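Local atomic coordinates of ferrous iron uptake transporter protein B (Streptococcus thermophilus, PDB entry 3TAH), a protein that probably drives GTP-dependent uptake of ferrous iron across the cell membrane, this chain being its G-protein domain with the attached cytosolic helical domain. Residues L99-I104 with Y250-R255; L169-P172 with L178-A181; S183-V188 with I203-Q208; R199-K204 with S210-E215; I232-F237 with E242-N247. The protein carries 1 engineered substitution. One frame throughout, in Å; residues are numbered along the deposited sequence.

Interaction 1 of 5, residues L99-I104 with Y250-R255; sequences LTTQLI and YAFIER
Thr-101 meets Phe-252 and Ile-253 where a helix of the G-protein fold packs against the last helix of the FeoB cytosolic helical domain. The first is helix 93-105, the second helix 241-259. Thr-101 uses a single atom, its methyl CG2. That methyl lies 3.9 Å from Phe-252 CD2 and meets the ring obliquely. Beyond this approach the Thr-101 and Phe-252 side chains slide past each other in opposite directions. Against Ile-253 the geometry differs, because the two side chains cross at about a right angle. Here Thr-101 CG2 is 4.0 Å from Ile-253 CG1, and Ile-253 CD1 stands slightly farther off. Phe-252 CG is anti to the backbone N (chi1 170°), which brings the CD2 and CE2 side of the ring to the methyl. The meeting residues are all buried, so this is a small, buried contact between the two parts of the chain. Phe-252 goes on to touch Pro-172, and Ile-253 also touches Glu-94 and Leu-97. The threonine hydroxyl is used separately from the methyl: Thr-101 OG1 is hydrogen-bonded to Tyr-98 O in its own helix and to Arg-249 NH1 of helix 241-259.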
# COMPACT_ATOMS: atom_id res chain seq x y z
N LEU A 99 -5.77 -1.27 -3.01
CA LEU A 99 -4.95 -0.53 -2.06
C LEU A 99 -3.50 -1.08 -2.02
O LEU A 99 -2.55 -0.31 -2.01
CB LEU A 99 -5.55 -0.59 -0.66
CG LEU A 99 -4.79 0.14 0.46
CD1 LEU A 99 -4.70 1.66 0.23
CD2 LEU A 99 -5.41 -0.17 1.81
N THR A 100 -3.36 -2.40 -1.99
CA THR A 100 -2.06 -3.04 -1.88
C THR A 100 -1.09 -2.52 -2.94
O THR A 100 0.07 -2.21 -2.64
CB THR A 100 -2.21 -4.57 -2.00
OG1 THR A 100 -3.14 -5.05 -1.03
CG2 THR A 100 -0.84 -5.24 -1.84
N THR A 101 -1.57 -2.39 -4.18
CA THR A 101 -0.69 -1.92 -5.27
C THR A 101 -0.13 -0.53 -4.95
O THR A 101 1.04 -0.23 -5.21
CB THR A 101 -1.40 -1.93 -6.66
OG1 THR A 101 -2.51 -1.02 -6.67
CG2 THR A 101 -1.85 -3.34 -7.06
N GLN A 102 -0.96 0.32 -4.37
CA GLN A 102 -0.55 1.66 -3.98
C GLN A 102 0.41 1.68 -2.80
O GLN A 102 1.33 2.50 -2.77
CB GLN A 102 -1.78 2.51 -3.66
CG GLN A 102 -2.74 2.68 -4.83
CD GLN A 102 -4.01 3.35 -4.39
OE1 GLN A 102 -3.96 4.44 -3.84
NE2 GLN A 102 -5.15 2.70 -4.62
N LEU A 103 0.20 0.77 -1.85
CA LEU A 103 1.11 0.61 -0.72
C LEU A 103 2.52 0.20 -1.18
O LEU A 103 3.51 0.77 -0.70
CB LEU A 103 0.56 -0.39 0.30
CG LEU A 103 -0.78 -0.01 0.96
CD1 LEU A 103 -1.33 -1.19 1.77
CD2 LEU A 103 -0.68 1.26 1.83
N ILE A 104 2.61 -0.75 -2.11
CA ILE A 104 3.90 -1.19 -2.64
C ILE A 104 4.65 0.00 -3.23
O ILE A 104 5.85 0.16 -3.04
CB ILE A 104 3.75 -2.34 -3.67
CG1 ILE A 104 3.18 -3.60 -3.00
CG2 ILE A 104 5.10 -2.66 -4.34
CD1 ILE A 104 2.72 -4.73 -3.95
N TYR A 250 -6.30 -2.77 -11.67
CA TYR A 250 -7.16 -3.95 -11.73
C TYR A 250 -6.68 -5.01 -12.72
O TYR A 250 -6.79 -6.19 -12.42
CB TYR A 250 -8.63 -3.58 -11.99
CG TYR A 250 -9.31 -3.00 -10.77
CD1 TYR A 250 -9.45 -3.75 -9.61
CD2 TYR A 250 -9.81 -1.69 -10.77
CE1 TYR A 250 -10.06 -3.21 -8.47
CE2 TYR A 250 -10.42 -1.16 -9.65
CZ TYR A 250 -10.54 -1.91 -8.50
OH TYR A 250 -11.15 -1.39 -7.38
N ALA A 251 -6.12 -4.61 -13.86
CA ALA A 251 -5.57 -5.59 -14.81
C ALA A 251 -4.42 -6.39 -14.17
O ALA A 251 -4.38 -7.63 -14.27
CB ALA A 251 -5.17 -4.93 -16.12
N PHE A 252 -3.50 -5.68 -13.52
CA PHE A 252 -2.40 -6.30 -12.81
C PHE A 252 -2.90 -7.29 -11.76
O PHE A 252 -2.45 -8.44 -11.69
CB PHE A 252 -1.53 -5.24 -12.13
CG PHE A 252 -0.52 -5.81 -11.18
CD1 PHE A 252 0.69 -6.32 -11.65
CD2 PHE A 252 -0.78 -5.83 -9.82
CE1 PHE A 252 1.62 -6.85 -10.77
CE2 PHE A 252 0.15 -6.36 -8.93
CZ PHE A 252 1.35 -6.87 -9.41
N ILE A 253 -3.85 -6.83 -10.94
CA ILE A 253 -4.47 -7.63 -9.88
C ILE A 253 -5.12 -8.90 -10.46
O ILE A 253 -4.91 -9.99 -9.92
CB ILE A 253 -5.50 -6.82 -9.08
CG1 ILE A 253 -4.80 -5.74 -8.27
CG2 ILE A 253 -6.31 -7.71 -8.12
CD1 ILE A 253 -5.76 -4.66 -7.80
N GLU A 254 -5.89 -8.76 -11.53
CA GLU A 254 -6.51 -9.93 -12.16
C GLU A 254 -5.48 -10.94 -12.67
O GLU A 254 -5.67 -12.16 -12.47
CB GLU A 254 -7.46 -9.51 -13.30
CG GLU A 254 -8.68 -8.76 -12.79
CD GLU A 254 -9.70 -8.45 -13.86
OE1 GLU A 254 -9.77 -9.18 -14.89
OE2 GLU A 254 -10.45 -7.47 -13.66
N ARG A 255 -4.41 -10.44 -13.31
CA ARG A 255 -3.32 -11.28 -13.81
C ARG A 255 -2.65 -12.04 -12.67
O ARG A 255 -2.47 -13.25 -12.74
CB ARG A 255 -2.26 -10.45 -14.56
CG ARG A 255 -2.66 -9.93 -15.93
CD ARG A 255 -1.44 -9.42 -16.74
NE ARG A 255 -0.72 -8.28 -16.13
CZ ARG A 255 -1.01 -6.99 -16.26
NH1 ARG A 255 -2.05 -6.57 -16.97
NH2 ARG A 255 -0.24 -6.07 -15.64

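Interaction 2 of 5, residues L169-P172 with L178-A181; sequences LAFP and LEAA
Glu-179 OE2, which faces Pro-172 O at 4.1 Å, is gripped by two groups from elsewhere in the chain. Arg-199 NH2 makes a salt bridge to it. Tyr-174 N gives it a hydrogen bond. The same Arg-199 NH2 also reaches Pro-172 O in a weak hydrogen bond. One guanidinium nitrogen therefore serves both oxygens, the carbonyl of the loop and the carboxylate of the helix. The other carboxylate oxygen is engaged as well, since Arg-199 NH1 lies close to Glu-179 OE1.

Direct contact between 169-172 and 178-181 is slight. Phe-171 CE1 comes within 4.2 Å of Glu-179 OE1, which approaches the ring obliquely. The ring has a closer neighbour in the arginine, as Phe-171 CD1 packs against Arg-199 NE. The Glu-179 chain is bent at chi2 (-62°). This folds the carboxylate toward Tyr-174, in the turn before helix 176-189, and toward the arginine.

The contact belongs to the linker that runs from helix 151-159 into helix 176-189 of the helical domain. Pro-172 itself packs on Phe-252 of helix 241-259. Arg-199 comes from helix 198-206, so the linker and two helices meet at one ionic centre. The guanidinium probably balances the charge of the Glu-179 carboxylate and also meets the partial negative charge of Pro-172 O. With it in place, the carboxylate is probably kept ionised although it is only partly exposed.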
# COMPACT_ATOMS: atom_id res chain seq x y z
N LEU A 169 13.17 -2.24 -5.16
CA LEU A 169 11.71 -2.28 -5.13
C LEU A 169 11.18 -3.21 -6.23
O LEU A 169 11.54 -3.03 -7.38
CB LEU A 169 11.12 -0.87 -5.30
CG LEU A 169 9.59 -0.68 -5.30
CD1 LEU A 169 9.00 -1.19 -3.99
CD2 LEU A 169 9.15 0.79 -5.58
N ALA A 170 10.35 -4.19 -5.88
CA ALA A 170 9.62 -4.98 -6.88
C ALA A 170 8.22 -4.39 -6.97
O ALA A 170 7.33 -4.76 -6.19
CB ALA A 170 9.58 -6.45 -6.52
N PHE A 171 8.02 -3.46 -7.90
CA PHE A 171 6.74 -2.76 -8.02
C PHE A 171 5.85 -3.40 -9.09
O PHE A 171 6.38 -3.96 -10.06
CB PHE A 171 6.96 -1.28 -8.35
CG PHE A 171 7.82 -1.04 -9.57
CD1 PHE A 171 7.27 -1.13 -10.85
CD2 PHE A 171 9.17 -0.73 -9.44
CE1 PHE A 171 8.05 -0.91 -11.98
CE2 PHE A 171 9.96 -0.52 -10.57
CZ PHE A 171 9.41 -0.60 -11.84
N PRO A 172 4.52 -3.31 -8.93
CA PRO A 172 3.62 -3.77 -10.00
C PRO A 172 3.96 -3.12 -11.34
O PRO A 172 4.01 -1.90 -11.43
CB PRO A 172 2.23 -3.32 -9.53
CG PRO A 172 2.35 -3.31 -8.04
CD PRO A 172 3.76 -2.87 -7.75
N LEU A 178 1.76 2.86 -20.17
CA LEU A 178 1.74 3.58 -18.90
C LEU A 178 3.15 3.66 -18.32
O LEU A 178 3.52 4.70 -17.78
CB LEU A 178 0.77 2.96 -17.88
CG LEU A 178 0.69 3.69 -16.53
CD1 LEU A 178 0.40 5.20 -16.71
CD2 LEU A 178 -0.36 3.05 -15.65
N GLU A 179 3.92 2.58 -18.42
CA GLU A 179 5.33 2.58 -17.97
C GLU A 179 6.18 3.64 -18.67
O GLU A 179 7.02 4.27 -18.03
CB GLU A 179 5.96 1.19 -18.11
CG GLU A 179 5.34 0.13 -17.18
CD GLU A 179 5.52 0.45 -15.72
OE1 GLU A 179 6.52 1.10 -15.36
OE2 GLU A 179 4.64 0.06 -14.92
N ALA A 180 5.94 3.86 -19.96
CA ALA A 180 6.62 4.92 -20.71
C ALA A 180 6.30 6.29 -20.10
O ALA A 180 7.21 7.11 -19.89
CB ALA A 180 6.20 4.89 -22.21
N ALA A 181 5.03 6.52 -19.80
CA ALA A 181 4.62 7.77 -19.15
C ALA A 181 5.26 7.95 -17.77
O ALA A 181 5.73 9.03 -17.43
CB ALA A 181 3.08 7.83 -19.03

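Interaction 3 of 5, residues S183-V188 with I203-Q208; sequences SQILEV and IKLFEQ
Ile-185 projects from helix 176-189 toward the last full turn of helix 198-206. From CB the side chain splits into two branches that meet different residues. Ile-185 CG2, the short branch, lies 4.2 Å from Leu-205 CD1 and also packs on Ala-202. CG1 stands anti to the carbonyl carbon (chi1 -69°) and extends the long branch toward Phe-206. Its tip, Ile-185 CD1, makes the closest approach to 203-208, 3.7 Å to Phe-206 CB. The same methyl is 3.9 Å from Phe-206 CA and 4.0 Å from Phe-206 CD1. It therefore sits at the root of the aromatic side chain, at the ring edge and near the ring plane, rather than over a face. The two side chains cross at about a right angle. Beyond that root the Phe-206 ring leads away from 183-188 and packs on Leu-178, Ala-181, Thr-233 and Val-245. Ile-185 in turn also touches Ile-229 of helix 220-237.

A salt bridge ties Lys-204 to Glu-207 beside the helix end. Lys-204 NZ lies 2.7 Å from Glu-207 OE1, on the syn side and 17° out of the carboxylate plane. The chain then turns at Gln-208, whose phi is positive. Gln-208 N bonds to Leu-205 O, and Asp-209 N to Lys-204 O. The apolar contact is thus helix packing in the core of the FeoB helical domain, set against a helix that ends in a Schellman motif.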
# COMPACT_ATOMS: atom_id res chain seq x y z
N SER A 183 8.06 6.53 -16.59
CA SER A 183 9.49 6.77 -16.85
C SER A 183 9.81 8.22 -17.22
O SER A 183 10.80 8.78 -16.73
CB SER A 183 10.01 5.84 -17.94
OG SER A 183 10.20 4.54 -17.41
N GLN A 184 9.01 8.81 -18.10
CA GLN A 184 9.22 10.22 -18.52
C GLN A 184 8.90 11.21 -17.41
O GLN A 184 9.58 12.23 -17.27
CB GLN A 184 8.45 10.51 -19.81
CG GLN A 184 9.07 9.76 -20.98
CD GLN A 184 8.19 9.74 -22.20
OE1 GLN A 184 7.44 10.66 -22.43
NE2 GLN A 184 8.30 8.67 -22.98
N ILE A 185 7.88 10.92 -16.60
CA ILE A 185 7.58 11.76 -15.44
C ILE A 185 8.73 11.67 -14.42
O ILE A 185 9.13 12.69 -13.85
CB ILE A 185 6.20 11.43 -14.81
CG1 ILE A 185 5.09 11.86 -15.77
CG2 ILE A 185 6.04 12.15 -13.47
CD1 ILE A 185 3.72 11.31 -15.39
N LEU A 186 9.26 10.47 -14.20
CA LEU A 186 10.45 10.29 -13.35
C LEU A 186 11.63 11.12 -13.85
O LEU A 186 12.31 11.75 -13.04
CB LEU A 186 10.83 8.82 -13.23
CG LEU A 186 9.93 7.96 -12.35
CD1 LEU A 186 10.25 6.46 -12.55
CD2 LEU A 186 10.03 8.37 -10.86
N GLU A 187 11.87 11.12 -15.17
CA GLU A 187 12.94 11.96 -15.76
C GLU A 187 12.69 13.43 -15.48
O GLU A 187 13.60 14.15 -15.08
CB GLU A 187 13.03 11.79 -17.28
CG GLU A 187 13.46 10.43 -17.79
CD GLU A 187 13.06 10.17 -19.26
OE1 GLU A 187 12.80 11.14 -20.02
OE2 GLU A 187 13.00 8.99 -19.65
N VAL A 188 11.45 13.89 -15.67
CA VAL A 188 11.10 15.27 -15.41
C VAL A 188 11.25 15.63 -13.92
O VAL A 188 11.69 16.73 -13.59
CB VAL A 188 9.67 15.60 -15.86
N ILE A 203 3.17 8.43 -10.44
CA ILE A 203 1.83 7.94 -10.75
C ILE A 203 0.78 8.95 -10.31
O ILE A 203 -0.18 9.20 -11.04
CB ILE A 203 1.56 6.55 -10.13
CG1 ILE A 203 2.44 5.51 -10.80
CG2 ILE A 203 0.07 6.16 -10.33
CD1 ILE A 203 2.50 4.20 -10.07
N LYS A 204 0.95 9.51 -9.11
CA LYS A 204 0.04 10.56 -8.63
C LYS A 204 0.00 11.78 -9.54
O LYS A 204 -1.06 12.34 -9.78
CB LYS A 204 0.41 10.98 -7.21
CG LYS A 204 0.05 9.94 -6.18
CD LYS A 204 -1.39 10.08 -5.76
CE LYS A 204 -1.91 8.85 -5.03
NZ LYS A 204 -2.08 7.71 -5.97
N LEU A 205 1.16 12.19 -10.04
CA LEU A 205 1.22 13.31 -10.96
C LEU A 205 0.51 12.99 -12.27
O LEU A 205 -0.20 13.84 -12.82
CB LEU A 205 2.67 13.72 -11.24
CG LEU A 205 3.29 14.47 -10.06
CD1 LEU A 205 4.80 14.50 -10.20
CD2 LEU A 205 2.70 15.87 -9.95
N PHE A 206 0.71 11.76 -12.74
CA PHE A 206 0.08 11.33 -13.98
C PHE A 206 -1.44 11.42 -13.87
O PHE A 206 -2.11 11.92 -14.79
CB PHE A 206 0.49 9.90 -14.36
CG PHE A 206 -0.17 9.41 -15.62
CD1 PHE A 206 0.36 9.74 -16.87
CD2 PHE A 206 -1.32 8.64 -15.57
CE1 PHE A 206 -0.26 9.28 -18.04
CE2 PHE A 206 -1.95 8.18 -16.74
CZ PHE A 206 -1.42 8.50 -17.98
N GLU A 207 -1.98 10.97 -12.74
CA GLU A 207 -3.43 10.99 -12.52
C GLU A 207 -3.96 12.34 -11.97
O GLU A 207 -5.14 12.44 -11.58
CB GLU A 207 -3.83 9.82 -11.62
CG GLU A 207 -3.45 9.99 -10.18
CD GLU A 207 -3.48 8.71 -9.36
OE1 GLU A 207 -3.20 8.83 -8.15
OE2 GLU A 207 -3.77 7.62 -9.88
N GLN A 208 -3.11 13.35 -11.96
CA GLN A 208 -3.42 14.72 -11.53
C GLN A 208 -3.98 14.82 -10.11
O GLN A 208 -4.93 15.55 -9.85
CB GLN A 208 -4.34 15.38 -12.54
CG GLN A 208 -3.61 15.58 -13.85
CD GLN A 208 -4.52 15.44 -15.00
OE1 GLN A 208 -4.96 16.42 -15.57
NE2 GLN A 208 -4.81 14.19 -15.35

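Interaction 4 of 5, residues R199-K204 with S210-E215; sequences RFYAIK and SLVEAE
Two consecutive helices of the FeoB cytosolic helical domain, 198-206 and 210-215, meet here through Val-212, Tyr-201 and Lys-204. The short segments cross at -108°, with their axes 9.8 Å apart at closest approach. Val-212 lies between two residues spaced three apart on helix 198-206. Val-212 CG1 is 3.9 Å from Tyr-201 CD1, at the ring edge and near the ring plane. The other methyl, Val-212 CG2, is 3.7 Å from Lys-204 CB. CG1 is set anti to the backbone N (chi1 166°) and CG2 anti to the carbonyl carbon. Val-212 CG2 faces Lys-204 but is also 4.0 Å from Tyr-201 CD1, so the tyrosine edge meets both methyls.

The Tyr-201 edge also takes a polar neighbour. Glu-215 OE1 lies 3.6 Å from Tyr-201 CE1, again near the ring plane. The ring and carboxylate planes stand 66° apart. A negative oxygen at the edge is probably welcome, because the ring hydrogens carry a slight positive charge.

Lys-204 shows two characters. The start of its chain is part of the apolar contact, and Lys-204 CG also rides 3.7 Å above the plane of the Phe-200 ring, toward the rim. Bends at chi2 and chi4 lead its amino end away from helix 210-215, to its salt-bridge partner Glu-207. Asp-209 OD2 accepts a hydrogen bond from Val-212 N at the start of the second helix.

Around the pair, helix 67-77 brings Leu-77 against Phe-200 and Tyr-201, and Arg-73 against Lys-204. Helix 176-189 packs on Ala-202 and Ile-203, and helix 241-259 on Ile-203.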
# COMPACT_ATOMS: atom_id res chain seq x y z
N ARG A 199 8.22 6.62 -7.68
CA ARG A 199 7.16 6.01 -8.48
C ARG A 199 5.76 6.38 -7.97
O ARG A 199 4.86 6.63 -8.78
CB ARG A 199 7.34 4.50 -8.54
CG ARG A 199 6.44 3.82 -9.53
CD ARG A 199 6.84 2.36 -9.70
NE ARG A 199 5.84 1.68 -10.50
CZ ARG A 199 5.79 1.63 -11.83
NH1 ARG A 199 6.71 2.22 -12.59
NH2 ARG A 199 4.80 0.98 -12.41
N PHE A 200 5.58 6.43 -6.64
CA PHE A 200 4.33 6.86 -6.04
C PHE A 200 3.98 8.27 -6.52
O PHE A 200 2.85 8.53 -6.93
CB PHE A 200 4.40 6.88 -4.50
CG PHE A 200 3.16 7.39 -3.86
CD1 PHE A 200 2.15 6.51 -3.50
CD2 PHE A 200 2.98 8.75 -3.60
CE1 PHE A 200 0.99 6.98 -2.91
CE2 PHE A 200 1.81 9.20 -3.01
CZ PHE A 200 0.83 8.31 -2.67
N TYR A 201 4.95 9.16 -6.46
CA TYR A 201 4.74 10.54 -6.88
C TYR A 201 4.52 10.64 -8.39
O TYR A 201 3.67 11.41 -8.82
CB TYR A 201 5.92 11.42 -6.47
CG TYR A 201 5.94 11.72 -5.00
CD1 TYR A 201 5.00 12.58 -4.44
CD2 TYR A 201 6.90 11.17 -4.17
CE1 TYR A 201 5.02 12.87 -3.09
CE2 TYR A 201 6.92 11.46 -2.83
CZ TYR A 201 5.98 12.31 -2.29
OH TYR A 201 6.00 12.59 -0.94
N ALA A 202 5.27 9.87 -9.17
CA ALA A 202 5.11 9.91 -10.62
C ALA A 202 3.69 9.49 -11.04
O ALA A 202 3.07 10.12 -11.90
CB ALA A 202 6.17 9.05 -11.31
N ILE A 203 3.17 8.43 -10.44
CA ILE A 203 1.83 7.94 -10.75
C ILE A 203 0.78 8.95 -10.31
O ILE A 203 -0.18 9.20 -11.04
CB ILE A 203 1.56 6.55 -10.13
CG1 ILE A 203 2.44 5.51 -10.80
CG2 ILE A 203 0.07 6.16 -10.33
CD1 ILE A 203 2.50 4.20 -10.07
N LYS A 204 0.95 9.51 -9.11
CA LYS A 204 0.04 10.56 -8.63
C LYS A 204 0.00 11.78 -9.54
O LYS A 204 -1.06 12.34 -9.78
CB LYS A 204 0.41 10.98 -7.21
CG LYS A 204 0.05 9.94 -6.18
CD LYS A 204 -1.39 10.08 -5.76
CE LYS A 204 -1.91 8.85 -5.03
NZ LYS A 204 -2.08 7.71 -5.97
N SER A 210 -4.49 16.17 -6.79
CA SER A 210 -4.45 17.58 -6.38
C SER A 210 -3.55 17.83 -5.16
O SER A 210 -2.98 18.91 -5.06
CB SER A 210 -5.87 18.09 -6.14
OG SER A 210 -6.54 17.30 -5.20
N LEU A 211 -3.41 16.86 -4.26
CA LEU A 211 -2.53 17.01 -3.09
C LEU A 211 -1.05 17.03 -3.46
O LEU A 211 -0.29 17.87 -2.97
CB LEU A 211 -2.77 15.91 -2.06
CG LEU A 211 -4.03 15.96 -1.21
CD1 LEU A 211 -4.19 14.65 -0.45
CD2 LEU A 211 -3.98 17.15 -0.26
N VAL A 212 -0.64 16.10 -4.33
CA VAL A 212 0.76 16.05 -4.78
C VAL A 212 1.07 17.30 -5.58
O VAL A 212 2.14 17.90 -5.40
CB VAL A 212 1.07 14.75 -5.55
CG1 VAL A 212 2.38 14.85 -6.31
CG2 VAL A 212 1.09 13.54 -4.58
N GLU A 213 0.15 17.73 -6.44
CA GLU A 213 0.37 18.93 -7.27
C GLU A 213 0.56 20.19 -6.42
O GLU A 213 1.41 21.03 -6.71
CB GLU A 213 -0.78 19.14 -8.24
CG GLU A 213 -0.80 18.11 -9.33
CD GLU A 213 -2.02 18.16 -10.20
OE1 GLU A 213 -3.01 18.81 -9.84
OE2 GLU A 213 -1.99 17.52 -11.27
N ALA A 214 -0.25 20.31 -5.37
CA ALA A 214 -0.14 21.44 -4.45
C ALA A 214 1.12 21.37 -3.59
O ALA A 214 1.66 22.41 -3.24
CB ALA A 214 -1.39 21.51 -3.57
N GLU A 215 1.59 20.18 -3.23
CA GLU A 215 2.71 20.07 -2.29
C GLU A 215 4.10 20.15 -2.93
O GLU A 215 5.02 20.63 -2.29
CB GLU A 215 2.62 18.79 -1.44
CG GLU A 215 3.24 17.56 -2.06
CD GLU A 215 3.10 16.29 -1.22
OE1 GLU A 215 2.67 15.26 -1.77
OE2 GLU A 215 3.40 16.31 -0.02

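Interaction 5 of 5, residues I232-F237 with E242-N247; sequences ITEEIF and ESIVIN
Ile-244 lies over the Phe-237 ring in a CH-pi contact. Its CG2 is 3.8 Å from the ring centroid, and only 8° off the ring normal, so this methyl stands almost exactly above the centre of one face. The other branch runs toward the root of the aromatic side chain. Ile-244 CD1 is 3.6 Å from Phe-237 CD2 and equally close to CB. The isoleucine thus spans the ring from its middle to its attachment point. CD1 also reaches the turn before Phe-237, at 4.0 Å from both Thr-233 O and Glu-234 CA. CG2 is anti to the backbone N and CG1 anti to the carbonyl carbon (chi1 -69°). This places CG2 over the ring centre, while CG1 and CD1 run over the ring's root toward the preceding turn.

In the next shell Phe-237 forms a cation-pi pair with Arg-177 of helix 176-189. Ile-244 and Thr-233 both touch Phe-206. Glu-234 OE2 accepts a hydrogen bond from Ala-241 N, at the start of the following helix. Its negative charge probably suits that helix end. Ser-243 OG is hydrogen-bonded to Asp-240 OD1 in the same region.

The segments' axes come within 10.7 Å and cross at 63°. The arrangement is a pair of consecutive helices, 220-237 and 241-259, joined by a short turn, whose packing includes this CH-pi contact, within the FeoB cytosolic helical domain.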
# COMPACT_ATOMS: atom_id res chain seq x y z
N ILE A 232 -0.51 13.06 -24.38
CA ILE A 232 -0.25 12.07 -25.41
C ILE A 232 -0.65 10.67 -24.92
O ILE A 232 -1.16 9.87 -25.70
CB ILE A 232 1.23 12.11 -25.97
CG1 ILE A 232 1.42 11.13 -27.14
CG2 ILE A 232 2.29 11.87 -24.85
CD1 ILE A 232 0.46 11.38 -28.35
N THR A 233 -0.44 10.39 -23.63
CA THR A 233 -0.80 9.08 -23.07
C THR A 233 -2.32 8.88 -23.07
O THR A 233 -2.80 7.80 -23.45
CB THR A 233 -0.17 8.86 -21.69
OG1 THR A 233 1.25 9.04 -21.82
CG2 THR A 233 -0.45 7.46 -21.17
N GLU A 234 -3.07 9.91 -22.70
CA GLU A 234 -4.53 9.87 -22.77
C GLU A 234 -5.00 9.64 -24.21
O GLU A 234 -5.96 8.91 -24.44
CB GLU A 234 -5.16 11.15 -22.25
CG GLU A 234 -5.12 11.28 -20.72
CD GLU A 234 -5.77 12.54 -20.21
OE1 GLU A 234 -5.72 13.56 -20.93
OE2 GLU A 234 -6.32 12.51 -19.09
N GLU A 235 -4.33 10.27 -25.16
CA GLU A 235 -4.68 10.13 -26.58
C GLU A 235 -4.52 8.71 -27.07
O GLU A 235 -5.39 8.21 -27.79
CB GLU A 235 -3.87 11.10 -27.44
CG GLU A 235 -4.31 12.53 -27.24
CD GLU A 235 -3.48 13.56 -28.00
OE1 GLU A 235 -2.61 13.17 -28.82
OE2 GLU A 235 -3.71 14.77 -27.77
N ILE A 236 -3.43 8.05 -26.68
CA ILE A 236 -3.16 6.69 -27.15
C ILE A 236 -4.01 5.65 -26.42
O ILE A 236 -4.27 4.60 -26.99
CB ILE A 236 -1.64 6.32 -27.17
CG1 ILE A 236 -1.03 6.14 -25.78
CG2 ILE A 236 -0.87 7.37 -28.00
CD1 ILE A 236 0.49 5.80 -25.82
N PHE A 237 -4.45 5.92 -25.19
CA PHE A 237 -5.44 5.04 -24.54
C PHE A 237 -6.91 5.37 -24.87
O PHE A 237 -7.80 4.53 -24.63
CB PHE A 237 -5.30 5.08 -23.01
CG PHE A 237 -4.18 4.24 -22.44
CD1 PHE A 237 -4.41 2.92 -22.05
CD2 PHE A 237 -2.92 4.77 -22.25
CE1 PHE A 237 -3.40 2.15 -21.49
CE2 PHE A 237 -1.90 4.01 -21.69
CZ PHE A 237 -2.14 2.70 -21.31
N GLU A 242 -6.77 9.33 -14.93
CA GLU A 242 -7.17 8.64 -13.71
C GLU A 242 -7.73 7.24 -14.01
O GLU A 242 -7.41 6.28 -13.31
CB GLU A 242 -8.20 9.44 -12.90
CG GLU A 242 -8.48 8.79 -11.56
N SER A 243 -8.56 7.15 -15.04
CA SER A 243 -9.15 5.87 -15.46
C SER A 243 -8.10 4.87 -15.95
O SER A 243 -8.21 3.68 -15.66
CB SER A 243 -10.19 6.08 -16.56
OG SER A 243 -11.32 6.78 -16.08
N ILE A 244 -7.11 5.35 -16.69
CA ILE A 244 -6.01 4.53 -17.18
C ILE A 244 -5.34 3.83 -16.01
O ILE A 244 -5.15 2.61 -16.03
CB ILE A 244 -4.96 5.37 -17.98
CG1 ILE A 244 -5.52 5.87 -19.33
CG2 ILE A 244 -3.69 4.55 -18.24
CD1 ILE A 244 -4.67 6.98 -19.99
N VAL A 245 -5.01 4.60 -14.97
CA VAL A 245 -4.32 4.03 -13.80
C VAL A 245 -5.21 3.02 -13.06
O VAL A 245 -4.75 1.94 -12.70
CB VAL A 245 -3.80 5.13 -12.85
CG1 VAL A 245 -3.14 4.53 -11.62
CG2 VAL A 245 -2.82 6.03 -13.58
N ILE A 246 -6.48 3.37 -12.86
CA ILE A 246 -7.45 2.46 -12.27
C ILE A 246 -7.52 1.15 -13.03
O ILE A 246 -7.43 0.07 -12.43
CB ILE A 246 -8.88 3.08 -12.23
CG1 ILE A 246 -8.97 4.23 -11.22
CG2 ILE A 246 -9.89 2.03 -11.89
CD1 ILE A 246 -10.32 4.97 -11.27
N ASN A 247 -7.65 1.24 -14.35
CA ASN A 247 -7.75 0.04 -15.19
C ASN A 247 -6.49 -0.79 -15.12
O ASN A 247 -6.56 -2.02 -15.05
CB ASN A 247 -8.07 0.42 -16.65
CG ASN A 247 -9.45 1.04 -16.82
OD1 ASN A 247 -10.32 0.86 -15.97
ND2 ASN A 247 -9.65 1.77 -17.92

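Overall arrangement
Interactions 3, 4 and 5 lie within the helical domain, interaction 2 fastens the loop leading into it, and interaction 1 joins it to the G-protein fold. Interactions 3 and 4 share Ile-203 and Lys-204, and their centres are 8 Å apart. Phe-206 connects interaction 3 to two others, since Phe-206 CE1 is 3.8 Å from Ala-181 CB of interaction 2 and Phe-206 CZ is 3.5 Å from Thr-233 CG2 of interaction 5. Interactions 1 and 5 both use helix 241-259, with centres 16 Å apart. Phe-252 CZ lies 3.7 Å from Pro-172 CB, linking interactions 1 and 2. Interaction 1 lies nearest the nucleotide site: the Ile-253 side chain is about 10 Å from that of Asn-11.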